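Local coordinates for fructose-bisphosphate aldolase (Slackia heliotrinireducens, PDB 4MOZ), which belongs to the DeoC/LacD family of aldolases and folds as a TIM barrel of eight parallel strands, at residues K102-T107 against L141-Y146. Residues are numbered along the deposited sequence; the frame is centred on the assembly and turned at random.
Sequences KMNSKT and LGYTLY
A first torsion of -178° followed by bends at chi2 and chi4 carries Lys-102 NZ to Thr-144 OG1, 2.7 Å away, while Asn-104, at chi1 67°, lays its amide over the Tyr-143 ring and beside the Thr-144 backbone. The two segments meet where strand 99-102 of the TIM barrel ends beside its parallel neighbour, strand 138-145. Met-103 N still bonds to Gly-142 O; beyond it segment 102-107 leaves the sheet, and Asn-104 takes over the pairing with its side chain. An amide suits this place because it can both accept and donate: Thr-144 N reaches a lone pair of Asn-104 OD1 at 2.8 Å, and ND2 returns a bond to Thr-144 O. The same amide lies stacked on the Tyr-143 ring, planes 9° apart, with ND2 3.2 Å above the ring plane, over its centre; the tyrosine OH goes on to Glu-158 on helix 152-168. Gly-142 has no side chain on the face of the sheet where Lys-102 lies, and Lys-102 CD runs across its backbone, 3.7 Å from Gly-142 C. Lys-102 also makes a cation-pi contact with Trp-176. Three acceptors hold Lys-102 NZ: besides Thr-144 OG1, it bonds Asn-104 OD1 and Asn-104 O, each at 2.9 Å and from above the carbonyl plane.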
loop_
_atom_site.group_PDB
_atom_site.type_symbol
_atom_site.label_atom_id
_atom_site.label_comp_id
_atom_site.label_asym_id
_atom_site.label_seq_id
_atom_site.Cartn_x
_atom_site.Cartn_y
_atom_site.Cartn_z
ATOM N N LYS C 102 6.278 -22.807 2.372
ATOM C CA LYS C 102 5.361 -22.269 1.380
ATOM C C LYS C 102 4.892 -20.886 1.829
ATOM O O LYS C 102 4.122 -20.760 2.778
ATOM C CB LYS C 102 4.186 -23.231 1.161
ATOM C CG LYS C 102 3.180 -22.796 0.105
ATOM C CD LYS C 102 3.836 -22.556 -1.248
ATOM C CE LYS C 102 2.837 -22.711 -2.381
ATOM N NZ LYS C 102 1.783 -21.659 -2.334
HETATM N N MSE C 103 5.372 -19.860 1.131
HETATM C CA MSE C 103 5.226 -18.461 1.547
HETATM C C MSE C 103 3.824 -17.881 1.379
HETATM O O MSE C 103 3.425 -17.003 2.142
HETATM C CB MSE C 103 6.220 -17.578 0.790
HETATM C CG MSE C 103 7.663 -17.921 1.049
HETATM SE SE MSE C 103 8.162 -17.719 2.918
HETATM C CE MSE C 103 8.044 -15.773 3.069
ATOM N N ASN C 104 3.096 -18.336 0.367
ATOM C CA ASN C 104 1.727 -17.874 0.170
ATOM C C ASN C 104 0.710 -19.010 0.194
ATOM O O ASN C 104 1.068 -20.167 -0.000
ATOM C CB ASN C 104 1.602 -17.004 -1.096
ATOM C CG ASN C 104 1.841 -17.767 -2.392
ATOM O OD1 ASN C 104 2.432 -18.853 -2.414
ATOM N ND2 ASN C 104 1.391 -17.179 -3.494
ATOM N N SER C 105 -0.547 -18.670 0.469
ATOM C CA SER C 105 -1.652 -19.623 0.447
ATOM C C SER C 105 -2.980 -18.886 0.334
ATOM O O SER C 105 -3.087 -17.731 0.733
ATOM C CB SER C 105 -1.661 -20.486 1.715
ATOM O OG SER C 105 -0.616 -21.445 1.696
ATOM N N LYS C 106 -3.988 -19.571 -0.201
ATOM C CA LYS C 106 -5.361 -19.071 -0.238
ATOM C C LYS C 106 -6.306 -20.254 -0.074
ATOM O O LYS C 106 -5.881 -21.403 -0.214
ATOM C CB LYS C 106 -5.640 -18.334 -1.553
ATOM C CG LYS C 106 -5.657 -19.219 -2.790
ATOM C CD LYS C 106 -6.384 -18.537 -3.941
ATOM C CE LYS C 106 -6.630 -19.495 -5.095
ATOM N NZ LYS C 106 -7.752 -20.438 -4.822
ATOM N N THR C 107 -7.575 -19.985 0.228
ATOM C CA THR C 107 -8.584 -21.051 0.248
ATOM C C THR C 107 -9.241 -21.173 -1.129
ATOM O O THR C 107 -9.067 -20.300 -1.983
ATOM C CB THR C 107 -9.664 -20.841 1.335
ATOM O OG1 THR C 107 -10.592 -19.827 0.919
ATOM C CG2 THR C 107 -9.030 -20.464 2.677
ATOM N N LEU C 141 12.201 -22.009 -0.079
ATOM C CA LEU C 141 10.913 -21.351 -0.031
ATOM C C LEU C 141 10.086 -21.735 -1.240
ATOM O O LEU C 141 10.633 -22.078 -2.300
ATOM C CB LEU C 141 11.086 -19.829 -0.004
ATOM C CG LEU C 141 12.013 -19.174 1.026
ATOM C CD1 LEU C 141 11.945 -17.666 0.868
ATOM C CD2 LEU C 141 11.674 -19.570 2.458
ATOM N N GLY C 142 8.767 -21.672 -1.071
ATOM C CA GLY C 142 7.825 -21.902 -2.154
ATOM C C GLY C 142 6.839 -20.753 -2.294
ATOM O O GLY C 142 6.510 -20.089 -1.311
ATOM N N TYR C 143 6.370 -20.524 -3.518
ATOM C CA TYR C 143 5.407 -19.465 -3.805
ATOM C C TYR C 143 4.582 -19.839 -5.030
ATOM O O TYR C 143 5.128 -20.356 -6.008
ATOM C CB TYR C 143 6.129 -18.128 -4.031
ATOM C CG TYR C 143 5.205 -16.934 -4.109
ATOM C CD1 TYR C 143 4.675 -16.522 -5.336
ATOM C CD2 TYR C 143 4.855 -16.214 -2.962
ATOM C CE1 TYR C 143 3.825 -15.434 -5.420
ATOM C CE2 TYR C 143 4.006 -15.118 -3.042
ATOM C CZ TYR C 143 3.493 -14.738 -4.277
ATOM O OH TYR C 143 2.639 -13.665 -4.384
ATOM N N THR C 144 3.276 -19.581 -4.970
ATOM C CA THR C 144 2.365 -19.835 -6.092
ATOM C C THR C 144 2.012 -18.559 -6.859
ATOM O O THR C 144 1.691 -17.537 -6.253
ATOM C CB THR C 144 1.054 -20.482 -5.606
ATOM O OG1 THR C 144 1.352 -21.723 -4.968
ATOM C CG2 THR C 144 0.101 -20.740 -6.775
ATOM N N LEU C 145 2.059 -18.628 -8.188
ATOM C CA LEU C 145 1.609 -17.523 -9.042
ATOM C C LEU C 145 0.518 -18.002 -9.983
ATOM O O LEU C 145 0.682 -19.030 -10.642
ATOM C CB LEU C 145 2.751 -16.956 -9.889
ATOM C CG LEU C 145 3.953 -16.296 -9.226
ATOM C CD1 LEU C 145 5.075 -17.308 -9.027
ATOM C CD2 LEU C 145 4.422 -15.135 -10.091
ATOM N N TYR C 146 -0.587 -17.260 -10.040
ATOM C CA TYR C 146 -1.624 -17.504 -11.039
ATOM C C TYR C 146 -1.472 -16.487 -12.160
ATOM O O TYR C 146 -2.009 -15.384 -12.089
ATOM C CB TYR C 146 -3.035 -17.454 -10.426
ATOM C CG TYR C 146 -3.164 -18.275 -9.162
ATOM C CD1 TYR C 146 -3.288 -19.668 -9.213
ATOM C CD2 TYR C 146 -3.138 -17.664 -7.912
ATOM C CE1 TYR C 146 -3.388 -20.420 -8.048
ATOM C CE2 TYR C 146 -3.237 -18.405 -6.748
ATOM C CZ TYR C 146 -3.361 -19.778 -6.817
ATOM O OH TYR C 146 -3.454 -20.502 -5.648
#